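Local coordinates for entry-fusion complex associated protein OPG083 (Vaccinia virus, PDB 6CJ6) that serves in the poxvirus entry-fusion complex, which merges viral and cellular membranes and opens a pore that lets the virion core into the host cytoplasm, at residues Y11-D16 against L136-V140; S17-K21 against M66-E72. All coordinates share one frame; numbering follows the deposited sequence.

Interaction 1. Residues Y11-D16 against L136-V140. With MOH (methanol), chain B.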
loop_
_atom_site.group_PDB
_atom_site.type_symbol
_atom_site.label_atom_id
_atom_site.label_comp_id
_atom_site.label_asym_id
_atom_site.label_seq_id
_atom_site.Cartn_x
_atom_site.Cartn_y
_atom_site.Cartn_z
ATOM N N TYR A 11 0.073 8.012 -3.128
ATOM C CA TYR A 11 0.234 6.564 -3.185
ATOM C C TYR A 11 1.039 6.138 -4.405
ATOM O O TYR A 11 1.762 5.137 -4.349
ATOM C CB TYR A 11 -1.122 5.855 -3.144
ATOM C CG TYR A 11 -0.999 4.350 -3.255
ATOM C CD1 TYR A 11 -0.538 3.591 -2.187
ATOM C CD2 TYR A 11 -1.323 3.691 -4.434
ATOM C CE1 TYR A 11 -0.409 2.218 -2.288
ATOM C CE2 TYR A 11 -1.207 2.318 -4.543
ATOM C CZ TYR A 11 -0.752 1.587 -3.467
ATOM O OH TYR A 11 -0.632 0.221 -3.571
ATOM N N ASN A 12 0.931 6.883 -5.510
ATOM C CA ASN A 12 1.759 6.603 -6.678
ATOM C C ASN A 12 3.239 6.671 -6.327
ATOM O O ASN A 12 4.018 5.781 -6.687
ATOM C CB ASN A 12 1.430 7.588 -7.798
ATOM C CG ASN A 12 0.025 7.412 -8.332
ATOM O OD1 ASN A 12 -0.895 8.135 -7.944
ATOM N ND2 ASN A 12 -0.149 6.445 -9.227
ATOM N N LEU A 13 3.648 7.725 -5.618
ATOM C CA LEU A 13 5.044 7.835 -5.211
ATOM C C LEU A 13 5.427 6.712 -4.254
ATOM O O LEU A 13 6.532 6.162 -4.343
ATOM C CB LEU A 13 5.302 9.201 -4.575
ATOM C CG LEU A 13 4.928 10.408 -5.436
ATOM C CD1 LEU A 13 5.358 11.704 -4.768
ATOM C CD2 LEU A 13 5.538 10.284 -6.826
ATOM N N PHE A 14 4.525 6.353 -3.338
ATOM C CA PHE A 14 4.824 5.296 -2.377
ATOM C C PHE A 14 5.003 3.955 -3.073
ATOM O O PHE A 14 5.998 3.253 -2.851
ATOM C CB PHE A 14 3.717 5.211 -1.323
ATOM C CG PHE A 14 3.727 3.931 -0.528
ATOM C CD1 PHE A 14 4.559 3.785 0.570
ATOM C CD2 PHE A 14 2.902 2.873 -0.882
ATOM C CE1 PHE A 14 4.571 2.607 1.299
ATOM C CE2 PHE A 14 2.911 1.695 -0.160
ATOM C CZ PHE A 14 3.748 1.561 0.934
ATOM N N ILE A 15 4.044 3.574 -3.919
ATOM C CA ILE A 15 4.087 2.240 -4.503
ATOM C C ILE A 15 5.268 2.101 -5.456
ATOM O O ILE A 15 5.903 1.043 -5.523
ATOM C CB ILE A 15 2.738 1.860 -5.145
ATOM C CG1 ILE A 15 2.697 0.356 -5.430
ATOM C CG2 ILE A 15 2.483 2.658 -6.415
ATOM C CD1 ILE A 15 2.876 -0.499 -4.190
ATOM N N ASP A 16 5.599 3.167 -6.189
ATOM C CA ASP A 16 6.764 3.119 -7.067
ATOM C C ASP A 16 8.036 2.882 -6.266
ATOM O O ASP A 16 8.903 2.105 -6.681
ATOM C CB ASP A 16 6.864 4.412 -7.876
ATOM C CG ASP A 16 5.771 4.530 -8.919
ATOM O OD1 ASP A 16 5.065 3.527 -9.148
ATOM O OD2 ASP A 16 5.616 5.622 -9.506
ATOM N N LEU A 136 -4.425 5.910 -11.354
ATOM C CA LEU A 136 -3.702 4.648 -11.343
ATOM C C LEU A 136 -3.478 4.205 -9.903
ATOM O O LEU A 136 -2.993 4.977 -9.071
ATOM C CB LEU A 136 -2.359 4.804 -12.054
ATOM C CG LEU A 136 -1.470 3.560 -12.025
ATOM C CD1 LEU A 136 -2.058 2.467 -12.909
ATOM C CD2 LEU A 136 -0.046 3.896 -12.439
ATOM N N LEU A 137 -3.834 2.953 -9.610
ATOM C CA LEU A 137 -3.764 2.410 -8.252
ATOM C C LEU A 137 -3.142 1.017 -8.340
ATOM O O LEU A 137 -3.848 0.018 -8.497
ATOM C CB LEU A 137 -5.149 2.376 -7.624
ATOM C CG LEU A 137 -5.223 2.628 -6.122
ATOM C CD1 LEU A 137 -4.514 3.923 -5.793
ATOM C CD2 LEU A 137 -6.669 2.682 -5.671
ATOM N N GLN A 138 -1.817 0.957 -8.238
ATOM C CA GLN A 138 -1.098 -0.310 -8.296
ATOM C C GLN A 138 -1.219 -1.030 -6.959
ATOM O O GLN A 138 -0.746 -0.530 -5.932
ATOM C CB GLN A 138 0.368 -0.055 -8.632
ATOM C CG GLN A 138 0.587 0.439 -10.044
ATOM C CD GLN A 138 1.809 1.316 -10.165
ATOM O OE1 GLN A 138 1.758 2.512 -9.873
ATOM N NE2 GLN A 138 2.919 0.728 -10.596
ATOM N N ILE A 139 -1.849 -2.201 -6.970
ATOM C CA ILE A 139 -2.040 -3.020 -5.779
ATOM C C ILE A 139 -1.206 -4.283 -5.948
ATOM O O ILE A 139 -1.400 -5.039 -6.909
ATOM C CB ILE A 139 -3.525 -3.349 -5.546
ATOM C CG1 ILE A 139 -4.221 -2.211 -4.796
ATOM C CG2 ILE A 139 -3.680 -4.637 -4.761
ATOM C CD1 ILE A 139 -4.504 -0.988 -5.626
ATOM N N VAL A 140 -0.275 -4.511 -5.026
ATOM C CA VAL A 140 0.638 -5.645 -5.098
ATOM C C VAL A 140 0.330 -6.609 -3.961
ATOM O O VAL A 140 0.262 -6.207 -2.793
ATOM C CB VAL A 140 2.113 -5.200 -5.092
ATOM C CG1 VAL A 140 2.396 -4.261 -3.933
ATOM C CG2 VAL A 140 3.034 -6.410 -5.044
HETATM C C MOH B . 2.487 -5.718 0.705
HETATM O O MOH B . 1.160 -6.109 0.415
HETATM O O HOH W 1 6.112 1.142 -10.762
#

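Interaction 2. Residues S17-K21 against M66-E72. With PDO (1,3-propandiol), chain X.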
loop_
_atom_site.group_PDB
_atom_site.type_symbol
_atom_site.label_atom_id
_atom_site.label_comp_id
_atom_site.label_asym_id
_atom_site.label_seq_id
_atom_site.Cartn_x
_atom_site.Cartn_y
_atom_site.Cartn_z
ATOM N N SER A 17 8.157 3.539 -5.110
ATOM C CA SER A 17 9.270 3.270 -4.205
ATOM C C SER A 17 9.208 1.848 -3.668
ATOM O O SER A 17 10.224 1.145 -3.620
ATOM C CB SER A 17 9.239 4.266 -3.046
ATOM O OG SER A 17 10.098 3.852 -1.998
ATOM N N TYR A 18 8.018 1.411 -3.256
ATOM C CA TYR A 18 7.880 0.097 -2.640
ATOM C C TYR A 18 8.138 -1.019 -3.646
ATOM O O TYR A 18 8.721 -2.052 -3.295
ATOM C CB TYR A 18 6.491 -0.030 -2.012
ATOM C CG TYR A 18 6.243 -1.333 -1.293
ATOM C CD1 TYR A 18 7.158 -1.827 -0.371
ATOM C CD2 TYR A 18 5.083 -2.060 -1.519
ATOM C CE1 TYR A 18 6.930 -3.015 0.292
ATOM C CE2 TYR A 18 4.847 -3.249 -0.859
ATOM C CZ TYR A 18 5.773 -3.721 0.044
ATOM O OH TYR A 18 5.540 -4.906 0.700
ATOM N N LEU A 19 7.725 -0.827 -4.903
ATOM C CA LEU A 19 7.928 -1.865 -5.911
ATOM C C LEU A 19 9.408 -2.075 -6.213
ATOM O O LEU A 19 9.845 -3.214 -6.413
ATOM C CB LEU A 19 7.141 -1.544 -7.183
ATOM C CG LEU A 19 5.620 -1.665 -7.069
ATOM C CD1 LEU A 19 4.936 -1.191 -8.344
ATOM C CD2 LEU A 19 5.214 -3.090 -6.734
ATOM N N GLN A 20 10.192 -0.993 -6.256
ATOM C CA GLN A 20 11.635 -1.125 -6.449
ATOM C C GLN A 20 12.250 -2.021 -5.381
ATOM O O GLN A 20 13.050 -2.914 -5.683
ATOM C CB GLN A 20 12.299 0.251 -6.408
ATOM C CG GLN A 20 12.244 1.042 -7.698
ATOM C CD GLN A 20 13.143 2.266 -7.648
ATOM O OE1 GLN A 20 14.007 2.375 -6.780
ATOM N NE2 GLN A 20 12.939 3.195 -8.575
ATOM N N LYS A 21 11.885 -1.789 -4.120
ATOM C CA LYS A 21 12.454 -2.565 -3.025
ATOM C C LYS A 21 12.005 -4.021 -3.086
ATOM O O LYS A 21 12.783 -4.929 -2.774
ATOM C CB LYS A 21 12.063 -1.928 -1.694
ATOM C CG LYS A 21 12.524 -0.484 -1.536
ATOM C CD LYS A 21 11.550 0.303 -0.672
ATOM C CE LYS A 21 12.263 1.244 0.286
ATOM N NZ LYS A 21 13.007 2.329 -0.409
ATOM N N MET A 66 7.846 -1.502 3.374
ATOM C CA MET A 66 6.605 -0.736 3.375
ATOM C C MET A 66 6.750 0.531 4.205
ATOM O O MET A 66 6.246 1.593 3.826
ATOM C CB MET A 66 5.498 -1.620 3.944
ATOM C CG MET A 66 4.095 -1.103 3.846
ATOM S SD MET A 66 2.981 -2.511 3.651
ATOM C CE MET A 66 2.813 -2.484 1.878
ATOM N N VAL A 67 7.446 0.442 5.339
ATOM C CA VAL A 67 7.607 1.611 6.199
ATOM C C VAL A 67 8.690 2.544 5.667
ATOM O O VAL A 67 8.544 3.772 5.724
ATOM C CB VAL A 67 7.848 1.179 7.658
ATOM C CG1 VAL A 67 8.392 2.335 8.480
ATOM C CG2 VAL A 67 6.554 0.673 8.266
ATOM N N GLU A 68 9.786 1.987 5.140
ATOM C CA GLU A 68 10.811 2.817 4.513
ATOM C C GLU A 68 10.198 3.714 3.448
ATOM O O GLU A 68 10.450 4.924 3.414
ATOM C CB GLU A 68 11.900 1.947 3.881
ATOM C CG GLU A 68 12.701 1.080 4.836
ATOM C CD GLU A 68 13.876 0.401 4.147
ATOM O OE1 GLU A 68 14.624 1.093 3.423
ATOM O OE2 GLU A 68 14.049 -0.824 4.320
ATOM N N SER A 69 9.376 3.129 2.571
ATOM C CA SER A 69 8.766 3.900 1.495
ATOM C C SER A 69 7.823 4.963 2.045
ATOM O O SER A 69 7.785 6.090 1.538
ATOM C CB SER A 69 8.028 2.964 0.534
ATOM O OG SER A 69 8.885 1.949 0.035
ATOM N N PHE A 70 7.056 4.624 3.084
ATOM C CA PHE A 70 6.130 5.589 3.670
ATOM C C PHE A 70 6.871 6.801 4.212
ATOM O O PHE A 70 6.504 7.946 3.928
ATOM C CB PHE A 70 5.307 4.924 4.773
ATOM C CG PHE A 70 4.381 5.868 5.492
ATOM C CD1 PHE A 70 3.167 6.231 4.930
ATOM C CD2 PHE A 70 4.724 6.389 6.731
ATOM C CE1 PHE A 70 2.313 7.100 5.590
ATOM C CE2 PHE A 70 3.874 7.257 7.396
ATOM C CZ PHE A 70 2.668 7.614 6.826
ATOM N N ILE A 71 7.915 6.567 5.009
ATOM C CA ILE A 71 8.712 7.672 5.535
ATOM C C ILE A 71 9.349 8.456 4.397
ATOM O O ILE A 71 9.329 9.693 4.386
ATOM C CB ILE A 71 9.759 7.142 6.530
ATOM C CG1 ILE A 71 9.073 6.612 7.791
ATOM C CG2 ILE A 71 10.774 8.225 6.863
ATOM C CD1 ILE A 71 9.933 5.670 8.598
ATOM N N GLU A 72 9.910 7.746 3.415
ATOM C CA GLU A 72 10.555 8.411 2.288
ATOM C C GLU A 72 9.584 9.312 1.538
ATOM O O GLU A 72 9.940 10.428 1.141
ATOM C CB GLU A 72 11.134 7.365 1.341
ATOM C CG GLU A 72 11.645 7.951 0.050
ATOM C CD GLU A 72 11.688 6.938 -1.068
ATOM O OE1 GLU A 72 11.740 5.725 -0.771
ATOM O OE2 GLU A 72 11.657 7.359 -2.245
HETATM C C1 PDO X . 12.178 5.832 -4.896
HETATM O O1 PDO X . 10.847 5.679 -5.403
HETATM C C2 PDO X . 12.364 4.936 -3.677
HETATM C C3 PDO X . 12.886 3.564 -4.083
HETATM O O3 PDO X . 12.896 2.700 -2.941
#

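Interaction 1. Residues Y11-D16 against L136-V140
Tyr11, Asn12 and Ile15 of helix 10-24 lie against strand 133-141, the axes of the two short segments approaching to 8.7 Å and running in broadly the same direction at 34°. Tyr11 extends to the strand backbone: with CG anti to the backbone N (chi1 178°), its ring points at the strand, and OH donates a very short bond of 2.5 Å to the backbone O of Gln138. That oxygen sits at the ring edge, near its plane. Ile15 CB lies above one ring face, displaced toward the rim, while Leu137 CD1 comes within 3.5 Å of Tyr11 CD2, the two side chains crossing at about a right angle. Asn12 adds a bent hydrogen bond from ND2 to Leu136 O (3.2 Å, N-H...O angle 137°); the donor lies above the carbonyl plane, and OD1 of the same amide is bound by the backbone N of Thr9. Ile15 sends CG2 to 3.5 Å from Gln138 OE1 and CD1 to 3.8 Å from Val140 CG1. At the more exposed side a water joins Asp16 OD1 (3.1 Å) to Gln138 NE2, bridging the carboxylate and the amide. Beside it in the sheet the strand pairs in parallel with strand 47-53, through backbone bonds of Leu137 and Ile139, whose side chains meet strand 119-127 of the second sheet. Two side chains thus hold backbone carbonyls of the strand from the helix: the buried phenol has its proton committed to Gln138 O, which fixes the ring's reach, while apolar branches fill in around it.

Interaction 2. Residues S17-K21 against M66-E72
This is an antiparallel helix-helix contact, helix 10-24 packing against helix 59-74, with a polar side at Ser17, Lys21 and Glu72 and an aromatic-sulfur side at Tyr18 and Met66. The axes of the two short segments come to 9.1 Å at 146°, and the backbones are nearest at Tyr18 and Ser69. Ser17 OG donates to Glu72 OE1 (2.8 Å), meeting it from above the carboxylate plane. Lys21 bends along its chain, bringing CD to 3.2 Å from Ser69 OG and NZ to a long salt bridge of 3.6 Å with Glu72 OE1. Ser69 OG itself is hydrogen-bonded to the backbone O of Leu65. A bound 1,3-propanediol joins the polar side: its O3 accepts from Lys21 NZ (2.6 Å) and can donate to Ser17 O or OG, its one proton serving either. Deeper in, Met66 approaches the Tyr18 ring obliquely, Met66 CE 3.5 Å from Tyr18 CE2 and Met66 SD 5.2 Å from the centroid of that ring, a Met-aromatic contact; Met66 also touches helix 145-158. Tyr18 OH is buried without a polar partner in the model. Glu72 OE1 accepts the Ser17 hydroxyl and has the Lys21 ammonium at longer range, which probably favours its charged form, while sulfur and ring pack the inner side.

Overall arrangement
From the N terminus, helix 10-24 supplies the first segments of both contacts: residues 11-16 and then 17-21, directly following. Interaction 2 closes the shorter loop, where the chain passes through strands 36-41, 43-44 and 47-53 and returns in helix 59-74. Interaction 1 closes the longer loop only when strand 133-141 comes in, after helices 79-89 and 102-113 and strand 119-127, so interaction 2 is nested within it. Their centres lie 10 Å apart and they touch: Phe14 CE1 packs 3.6 Å from Ser69 CB, and Leu19 CD1 meets Gln138 NE2. Helix 10-24 therefore sits between a parallel sheet and helix 59-74.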